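Local atomic coordinates of Alr1585 protein (Nostoc sp., PDB entry 5C2I), a protein that probably uses a bound haem to oxidise dyes and other substrates with hydrogen peroxide, as in dye-decolorizing (DyP-type) peroxidases. Residues 99-102 with 103-106; 135-138 with 139-142; 398-401 with 402-406. The protein carries 1 engineered substitution. All coordinates share one frame; numbering follows the deposited sequence.

Overall arrangement
All three contacts are local turns, strung along the chain without touching one another. Contact 3 is the one at the haem: M400 and Q401, on helix 397-405, belong to its pocket. Contact 2, a surface turn, has the side chain of P135 about 12 Å from the haem and lies about 9 Å from contact 3, nearest atoms; its E141 and L142 meet a second subunit. Contact 1, an N-capped helix start, is more remote, its centre 22 Å from that of contact 2 and 27 Å from that of contact 3. Strand 448-458 is their common neighbour, touching S99 and Y103, then P135 and W140, and finally N398 through Y455.

Contact 1: 99-102 with 103-106; sequences SRHG and YEYL
R100 swings its guanidinium across the carboxylate of E104, one helical turn further on, and NH1 meets E104 OE1 at 2.8 Å in a hydrogen-bonded salt bridge. The two flat groups stand steeply against each other, 76° apart: OE1 sits at the guanidinium edge, almost in its plane, while NH1 comes down on OE1 from above the carboxylate. R100 CG is anti to the backbone N (chi1 -180°), and bends at chi2 and chi3 then turn the chain back toward E104, which extends beyond CG to meet it. The aliphatic stem takes part as well, R100 CD lying 3.4 Å from E104 OE1. H101 runs alongside E104, its CD2 3.6 Å from OE1, and R100 NH1 rests over one face of the imidazole near the rim. A second bond, from R100 NE to R120 O, ties down the other side of the guanidinium.

S99 occupies the N-cap, where its OG accepts from G102 N at 3.0 Å; this hydroxyl is also hydrogen-bonded to I148 O. Regular i to i+4 backbone bonds follow, from Y103 N to S99 O through to L106 N to G102 O, the tightest being Y105 N to H101 O at 2.9 Å.

The short helix 100-105 leaves directly from edge strand 93-98. S99 pairs through its backbone with H149, just ahead of strand 150-156. Y103 packs on L98 and on F457 of strand 448-458, while Y105 and L106 lie against helix 55-68.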
loop_
_atom_site.group_PDB
_atom_site.type_symbol
_atom_site.label_atom_id
_atom_site.label_comp_id
_atom_site.label_asym_id
_atom_site.label_seq_id
_atom_site.Cartn_x
_atom_site.Cartn_y
_atom_site.Cartn_z
ATOM N N SER A 99 19.649 35.528 10.594
ATOM C CA SER A 99 19.714 35.905 12.008
ATOM C C SER A 99 20.246 37.325 12.147
ATOM O O SER A 99 20.787 37.894 11.181
ATOM C CB SER A 99 20.642 34.951 12.779
ATOM O OG SER A 99 22.007 35.153 12.420
ATOM N N ARG A 100 20.149 37.889 13.351
ATOM C CA ARG A 100 20.815 39.162 13.596
ATOM C C ARG A 100 22.311 39.079 13.296
ATOM O O ARG A 100 22.899 39.998 12.675
ATOM C CB ARG A 100 20.567 39.689 15.009
ATOM C CG ARG A 100 21.272 41.052 15.269
ATOM C CD ARG A 100 22.648 40.893 15.916
ATOM N NE ARG A 100 22.537 40.347 17.286
ATOM C CZ ARG A 100 23.543 40.025 18.096
ATOM N NH1 ARG A 100 24.808 40.232 17.764
ATOM N NH2 ARG A 100 23.268 39.576 19.323
ATOM N N HIS A 101 22.966 37.992 13.723
ATOM C CA HIS A 101 24.400 37.829 13.446
ATOM C C HIS A 101 24.653 37.826 11.940
ATOM O O HIS A 101 25.687 38.304 11.457
ATOM C CB HIS A 101 24.997 36.579 14.131
ATOM C CG HIS A 101 25.367 36.781 15.573
ATOM N ND1 HIS A 101 24.626 36.251 16.609
ATOM C CD2 HIS A 101 26.383 37.453 16.160
ATOM C CE1 HIS A 101 25.179 36.558 17.766
ATOM N NE2 HIS A 101 26.243 37.292 17.524
ATOM N N GLY A 102 23.738 37.243 11.197
ATOM C CA GLY A 102 23.843 37.208 9.742
ATOM C C GLY A 102 23.804 38.587 9.118
ATOM O O GLY A 102 24.544 38.878 8.201
ATOM N N TYR A 103 22.908 39.427 9.601
ATOM C CA TYR A 103 22.860 40.827 9.177
ATOM C C TYR A 103 24.161 41.541 9.470
ATOM O O TYR A 103 24.661 42.297 8.635
ATOM C CB TYR A 103 21.691 41.567 9.846
ATOM C CG TYR A 103 20.360 41.462 9.081
ATOM C CD1 TYR A 103 20.037 42.385 8.075
ATOM C CD2 TYR A 103 19.427 40.474 9.391
ATOM C CE1 TYR A 103 18.804 42.312 7.406
ATOM C CE2 TYR A 103 18.218 40.371 8.704
ATOM C CZ TYR A 103 17.920 41.301 7.711
ATOM O OH TYR A 103 16.728 41.177 7.030
ATOM N N GLU A 104 24.740 41.272 10.630
ATOM C CA GLU A 104 26.023 41.895 10.981
ATOM C C GLU A 104 27.129 41.431 10.044
ATOM O O GLU A 104 27.935 42.246 9.607
ATOM C CB GLU A 104 26.375 41.641 12.436
ATOM C CG GLU A 104 25.476 42.384 13.396
ATOM C CD GLU A 104 25.910 42.102 14.837
ATOM O OE1 GLU A 104 25.945 40.949 15.285
ATOM O OE2 GLU A 104 26.272 43.027 15.537
ATOM N N TYR A 105 27.170 40.122 9.772
ATOM C CA TYR A 105 28.138 39.562 8.824
ATOM C C TYR A 105 28.039 40.277 7.461
ATOM O O TYR A 105 29.058 40.597 6.859
ATOM C CB TYR A 105 27.922 38.046 8.627
ATOM C CG TYR A 105 28.837 37.533 7.557
ATOM C CD1 TYR A 105 28.460 37.592 6.225
ATOM C CD2 TYR A 105 30.092 37.050 7.866
ATOM C CE1 TYR A 105 29.334 37.176 5.226
ATOM C CE2 TYR A 105 30.964 36.616 6.887
ATOM C CZ TYR A 105 30.579 36.682 5.563
ATOM O OH TYR A 105 31.467 36.265 4.565
ATOM N N LEU A 106 26.818 40.553 7.037
ATOM C CA LEU A 106 26.541 41.218 5.787
ATOM C C LEU A 106 26.778 42.729 5.799
ATOM O O LEU A 106 26.538 43.395 4.810
ATOM C CB LEU A 106 25.100 40.892 5.338
ATOM C CG LEU A 106 24.889 39.425 4.981
ATOM C CD1 LEU A 106 23.394 39.165 4.789
ATOM C CD2 LEU A 106 25.690 39.003 3.760
#

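Contact 2: 135-138 with 139-142; sequences PKIA and TWEL
T139 turns its hydroxyl back on K136, OG1 donating to K136 O at 2.7 Å in the carbonyl plane. T139 N grips the same oxygen at 2.9 Å, but from well above that plane. With chi1 at 70°, OG1 lies between the backbone N and the carbonyl carbon, which also brings it within 3.6 Å of P135 CB. W140 continues the 3-10 pattern, its N bonding to I137 O. The indole lies beside I137, pointing the same way: I137 CA stands over the five-membered ring, a CH-pi contact 4.0 Å from the centroid, and CG1 covers the ring near CE2 and CZ2. In the ring plane, W140 NE1 donates to a water at 2.7 Å, and that water donates in turn to P135 O. An alanine in place of W140 would probably leave this water without its indole anchor and I137 without the ring beneath it. E141 then turns outward to K258 and to Q171 of the second subunit. The turn is thus closed largely by polar grips on backbone carbonyls, two of them on K136 O, and the indole serves both ways, its face apolar and its NE1 polar.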
loop_
_atom_site.group_PDB
_atom_site.type_symbol
_atom_site.label_atom_id
_atom_site.label_comp_id
_atom_site.label_asym_id
_atom_site.label_seq_id
_atom_site.Cartn_x
_atom_site.Cartn_y
_atom_site.Cartn_z
ATOM N N PRO A 135 17.130 25.448 28.862
ATOM C CA PRO A 135 18.291 24.858 29.468
ATOM C C PRO A 135 19.570 25.577 29.054
ATOM O O PRO A 135 19.561 26.418 28.165
ATOM C CB PRO A 135 18.289 23.435 28.915
ATOM C CG PRO A 135 17.678 23.567 27.579
ATOM C CD PRO A 135 16.629 24.637 27.740
ATOM N N LYS A 136 20.683 25.240 29.689
ATOM C CA LYS A 136 21.947 25.894 29.348
ATOM C C LYS A 136 22.333 25.621 27.906
ATOM O O LYS A 136 22.092 24.534 27.389
ATOM C CB LYS A 136 23.071 25.417 30.261
ATOM C CG LYS A 136 22.879 25.816 31.702
ATOM C CD LYS A 136 24.096 25.433 32.529
ATOM C CE LYS A 136 23.818 25.664 34.008
ATOM N NZ LYS A 136 23.882 27.113 34.319
ATOM N N ILE A 137 22.957 26.612 27.274
ATOM C CA ILE A 137 23.317 26.505 25.871
ATOM C C ILE A 137 24.303 25.350 25.675
ATOM O O ILE A 137 24.309 24.730 24.624
ATOM C CB ILE A 137 23.868 27.846 25.314
ATOM C CG1 ILE A 137 22.715 28.791 24.906
ATOM C CG2 ILE A 137 24.650 27.645 24.013
ATOM C CD1 ILE A 137 21.564 28.939 25.868
ATOM N N ALA A 138 25.110 25.050 26.682
ATOM C CA ALA A 138 26.053 23.918 26.597
ATOM C C ALA A 138 25.355 22.551 26.461
ATOM O O ALA A 138 26.006 21.580 26.122
ATOM C CB ALA A 138 27.008 23.911 27.809
ATOM N N THR A 139 24.055 22.467 26.757
ATOM C CA THR A 139 23.308 21.224 26.559
ATOM C C THR A 139 22.759 21.075 25.160
ATOM O O THR A 139 22.239 20.015 24.818
ATOM C CB THR A 139 22.120 21.089 27.531
ATOM O OG1 THR A 139 21.103 22.042 27.182
ATOM C CG2 THR A 139 22.567 21.280 28.979
ATOM N N TRP A 140 22.830 22.129 24.348
ATOM C CA TRP A 140 22.313 22.075 23.000
ATOM C C TRP A 140 23.115 21.129 22.129
ATOM O O TRP A 140 24.280 20.883 22.401
ATOM C CB TRP A 140 22.371 23.441 22.342
ATOM C CG TRP A 140 21.396 24.473 22.840
ATOM C CD1 TRP A 140 20.619 24.431 23.951
ATOM C CD2 TRP A 140 21.143 25.744 22.218
ATOM N NE1 TRP A 140 19.848 25.600 24.025
ATOM C CE2 TRP A 140 20.212 26.430 23.000
ATOM C CE3 TRP A 140 21.661 26.377 21.083
ATOM C CZ2 TRP A 140 19.699 27.686 22.631
ATOM C CZ3 TRP A 140 21.158 27.651 20.731
ATOM C CH2 TRP A 140 20.198 28.272 21.509
ATOM N N GLU A 141 22.467 20.583 21.108
ATOM C CA GLU A 141 23.190 19.861 20.076
ATOM C C GLU A 141 24.265 20.758 19.463
ATOM O O GLU A 141 24.081 21.982 19.314
ATOM C CB GLU A 141 22.239 19.309 19.029
ATOM C CG GLU A 141 21.506 18.094 19.595
ATOM C CD GLU A 141 20.503 17.468 18.655
ATOM O OE1 GLU A 141 20.445 17.836 17.480
ATOM O OE2 GLU A 141 19.751 16.572 19.129
ATOM N N LEU A 142 25.419 20.141 19.167
ATOM C CA LEU A 142 26.612 20.872 18.700
ATOM C C LEU A 142 26.341 21.848 17.559
ATOM O O LEU A 142 26.795 22.981 17.603
ATOM C CB LEU A 142 27.710 19.888 18.267
ATOM C CG LEU A 142 28.396 19.095 19.381
ATOM C CD1 LEU A 142 29.201 17.941 18.785
ATOM C CD2 LEU A 142 29.307 20.012 20.205
HETATM O O HOH W 1 18.320 26.882 25.838
#

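Contact 3: 398-401 with 402-406; sequences NFMQ and SRWAN. With HEM (protoporphyrin IX containing Fe), chain E.
F399 CG lies anti to the backbone N (chi1 -164°), while CG of both R403 and W404 stands beside its own backbone N; these settings bring the three side chains together on one flank of helix 397-405, beside its wider, pi-type turn at 402-405. R403 lays its aliphatic part over the F399 ring, with CG 4.0 Å from the centroid and almost on the ring normal. Further out the guanidinium runs past the phenyl edge, its plane turned 38° from the ring, and F399 CE2 lies under its face, 3.8 Å from NH1. W404 meets the same phenyl differently, in a T-shaped (edge-to-face) stack with planes at 85°. Here F399 supplies the edge, and its CE1 comes 3.5 Å from W404 NE1 over the indole face. H360 stacks on the F399 ring and F410 on W404, extending the aromatic cluster.

The backbone shows the widening: A405 N bonds to M400 O at 2.9 Å and N406 N to Q401 O, both i to i+5, whereas the bonds from W404 N to F399 O and M400 O are weak. Earlier in the helix, S402 OG and S402 N grip N398 O from opposite faces of its plane, the hydroxyl at 2.7 Å. Q401 bends at chi2 so that NE2 donates to N406 OD1 at 3.0 Å, in the plane of its own amide; NE2 also reaches I421 O, and OD1 accepts from Q423 N. On the haem-facing flank, Q401 OE1 lies against the porphyrin substituents CMC and CBC, and M400 SD sits 3.6 Å from HEM CAC.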
loop_
_atom_site.group_PDB
_atom_site.type_symbol
_atom_site.label_atom_id
_atom_site.label_comp_id
_atom_site.label_asym_id
_atom_site.label_seq_id
_atom_site.Cartn_x
_atom_site.Cartn_y
_atom_site.Cartn_z
ATOM N N ASN A 398 7.509 34.303 22.532
ATOM C CA ASN A 398 8.127 34.419 23.856
ATOM C C ASN A 398 7.079 34.606 24.949
ATOM O O ASN A 398 7.237 34.094 26.074
ATOM C CB ASN A 398 9.150 35.557 23.930
ATOM C CG ASN A 398 10.517 35.175 23.385
ATOM O OD1 ASN A 398 10.675 34.195 22.664
ATOM N ND2 ASN A 398 11.509 35.977 23.716
ATOM N N PHE A 399 6.058 35.396 24.631
ATOM C CA PHE A 399 4.932 35.654 25.536
ATOM C C PHE A 399 4.185 34.361 25.857
ATOM O O PHE A 399 3.946 34.061 27.013
ATOM C CB PHE A 399 4.006 36.686 24.908
ATOM C CG PHE A 399 3.033 37.304 25.860
ATOM C CD1 PHE A 399 1.845 36.646 26.191
ATOM C CD2 PHE A 399 3.261 38.579 26.382
ATOM C CE1 PHE A 399 0.936 37.230 27.067
ATOM C CE2 PHE A 399 2.337 39.171 27.228
ATOM C CZ PHE A 399 1.188 38.479 27.612
ATOM N N MET A 400 3.886 33.577 24.819
ATOM C CA MET A 400 3.138 32.366 24.959
ATOM C C MET A 400 3.896 31.373 25.866
ATOM O O MET A 400 3.303 30.794 26.792
ATOM C CB MET A 400 2.849 31.779 23.599
ATOM C CG MET A 400 1.938 30.595 23.574
ATOM S SD MET A 400 1.563 30.098 21.882
ATOM C CE MET A 400 0.414 31.386 21.437
ATOM N N GLN A 401 5.190 31.188 25.601
ATOM C CA GLN A 401 6.002 30.265 26.416
ATOM C C GLN A 401 6.166 30.793 27.844
ATOM O O GLN A 401 5.934 30.054 28.825
ATOM C CB GLN A 401 7.367 30.048 25.782
ATOM C CG GLN A 401 8.243 29.022 26.498
ATOM C CD GLN A 401 7.866 27.594 26.183
ATOM O OE1 GLN A 401 7.752 27.198 25.012
ATOM N NE2 GLN A 401 7.648 26.811 27.212
ATOM N N SER A 402 6.606 32.041 27.965
ATOM C CA SER A 402 7.057 32.551 29.246
ATOM C C SER A 402 5.941 33.014 30.176
ATOM O O SER A 402 6.073 32.898 31.397
ATOM C CB SER A 402 8.118 33.653 29.051
ATOM O OG SER A 402 7.532 34.871 28.606
ATOM N N ARG A 403 4.860 33.543 29.612
ATOM C CA ARG A 403 3.777 34.118 30.413
ATOM C C ARG A 403 2.582 33.198 30.539
ATOM O O ARG A 403 1.775 33.332 31.471
ATOM C CB ARG A 403 3.340 35.468 29.816
ATOM C CG ARG A 403 4.496 36.467 29.617
ATOM C CD ARG A 403 4.772 37.286 30.853
ATOM N NE ARG A 403 3.616 38.101 31.285
ATOM C CZ ARG A 403 3.431 39.405 31.032
ATOM N NH1 ARG A 403 4.319 40.104 30.329
ATOM N NH2 ARG A 403 2.328 40.015 31.488
ATOM N N TRP A 404 2.397 32.307 29.582
ATOM C CA TRP A 404 1.234 31.395 29.570
ATOM C C TRP A 404 1.613 29.953 29.922
ATOM O O TRP A 404 1.167 29.429 30.951
ATOM C CB TRP A 404 0.496 31.459 28.228
ATOM C CG TRP A 404 -0.239 32.771 28.018
ATOM C CD1 TRP A 404 -0.395 33.803 28.930
ATOM C CD2 TRP A 404 -1.007 33.147 26.858
ATOM N NE1 TRP A 404 -1.156 34.798 28.370
ATOM C CE2 TRP A 404 -1.555 34.405 27.112
ATOM C CE3 TRP A 404 -1.271 32.531 25.639
ATOM C CZ2 TRP A 404 -2.386 35.073 26.172
ATOM C CZ3 TRP A 404 -2.059 33.199 24.691
ATOM C CH2 TRP A 404 -2.603 34.452 24.964
ATOM N N ALA A 405 2.455 29.336 29.111
ATOM C CA ALA A 405 2.822 27.942 29.325
ATOM C C ALA A 405 3.583 27.681 30.633
ATOM O O ALA A 405 3.202 26.802 31.413
ATOM C CB ALA A 405 3.567 27.384 28.124
ATOM N N ASN A 406 4.635 28.430 30.887
ATOM C CA ASN A 406 5.476 28.172 32.048
ATOM C C ASN A 406 4.861 28.479 33.413
ATOM O O ASN A 406 5.004 27.674 34.321
ATOM C CB ASN A 406 6.802 28.931 31.926
ATOM C CG ASN A 406 7.668 28.433 30.780
ATOM O OD1 ASN A 406 7.395 27.411 30.150
ATOM N ND2 ASN A 406 8.730 29.173 30.515
HETATM C CHA HEM E . -1.581 23.160 19.620
HETATM C CHB HEM E . 1.524 19.547 20.368
HETATM C CHC HEM E . 5.018 22.767 21.283
HETATM C CHD HEM E . 1.823 26.332 20.774
HETATM C C1A HEM E . -1.046 21.890 19.764
HETATM C C2A HEM E . -1.774 20.672 19.625
HETATM C C3A HEM E . -0.900 19.664 19.835
HETATM C C4A HEM E . 0.361 20.253 20.077
HETATM C CMA HEM E . -1.164 18.183 19.770
HETATM C CAA HEM E . -3.264 20.505 19.296
HETATM C CBA HEM E . -3.667 20.455 17.820
HETATM C CGA HEM E . -3.273 21.749 17.163
HETATM O O1A HEM E . -4.007 22.779 17.219
HETATM O O2A HEM E . -2.198 21.792 16.562
HETATM C C1B HEM E . 2.756 20.140 20.637
HETATM C C2B HEM E . 3.972 19.404 20.862
HETATM C C3B HEM E . 4.942 20.282 21.072
HETATM C C4B HEM E . 4.293 21.595 21.039
HETATM C CMB HEM E . 4.090 17.922 20.817
HETATM C CAB HEM E . 6.400 20.107 21.286
HETATM C CBB HEM E . 7.098 19.037 20.866
HETATM C C1C HEM E . 4.443 24.049 21.278
HETATM C C2C HEM E . 5.064 25.221 21.656
HETATM C C3C HEM E . 4.142 26.228 21.532
HETATM C C4C HEM E . 2.965 25.645 21.049
HETATM C CMC HEM E . 6.495 25.413 22.068
HETATM C CAC HEM E . 4.263 27.650 21.848
HETATM C CBC HEM E . 5.017 28.223 22.754
HETATM C C1D HEM E . 0.673 25.705 20.298
HETATM C C2D HEM E . -0.508 26.481 19.931
HETATM C C3D HEM E . -1.469 25.610 19.656
HETATM C C4D HEM E . -0.828 24.286 19.813
HETATM C CMD HEM E . -0.659 27.993 19.890
HETATM C CAD HEM E . -2.858 25.940 19.190
HETATM C CBD HEM E . -3.840 26.204 20.336
HETATM C CGD HEM E . -5.177 26.565 19.776
HETATM O O1D HEM E . -6.129 25.888 20.156
HETATM O O2D HEM E . -5.346 27.526 18.950
HETATM N NA HEM E . 0.244 21.622 20.117
HETATM N NB HEM E . 2.992 21.399 20.829
HETATM N NC HEM E . 3.129 24.289 20.999
HETATM N ND HEM E . 0.422 24.394 20.290
HETATM FE FE HEM E . 1.661 22.945 20.583
HETATM O O HOH W 2 2.501 23.071 18.405
#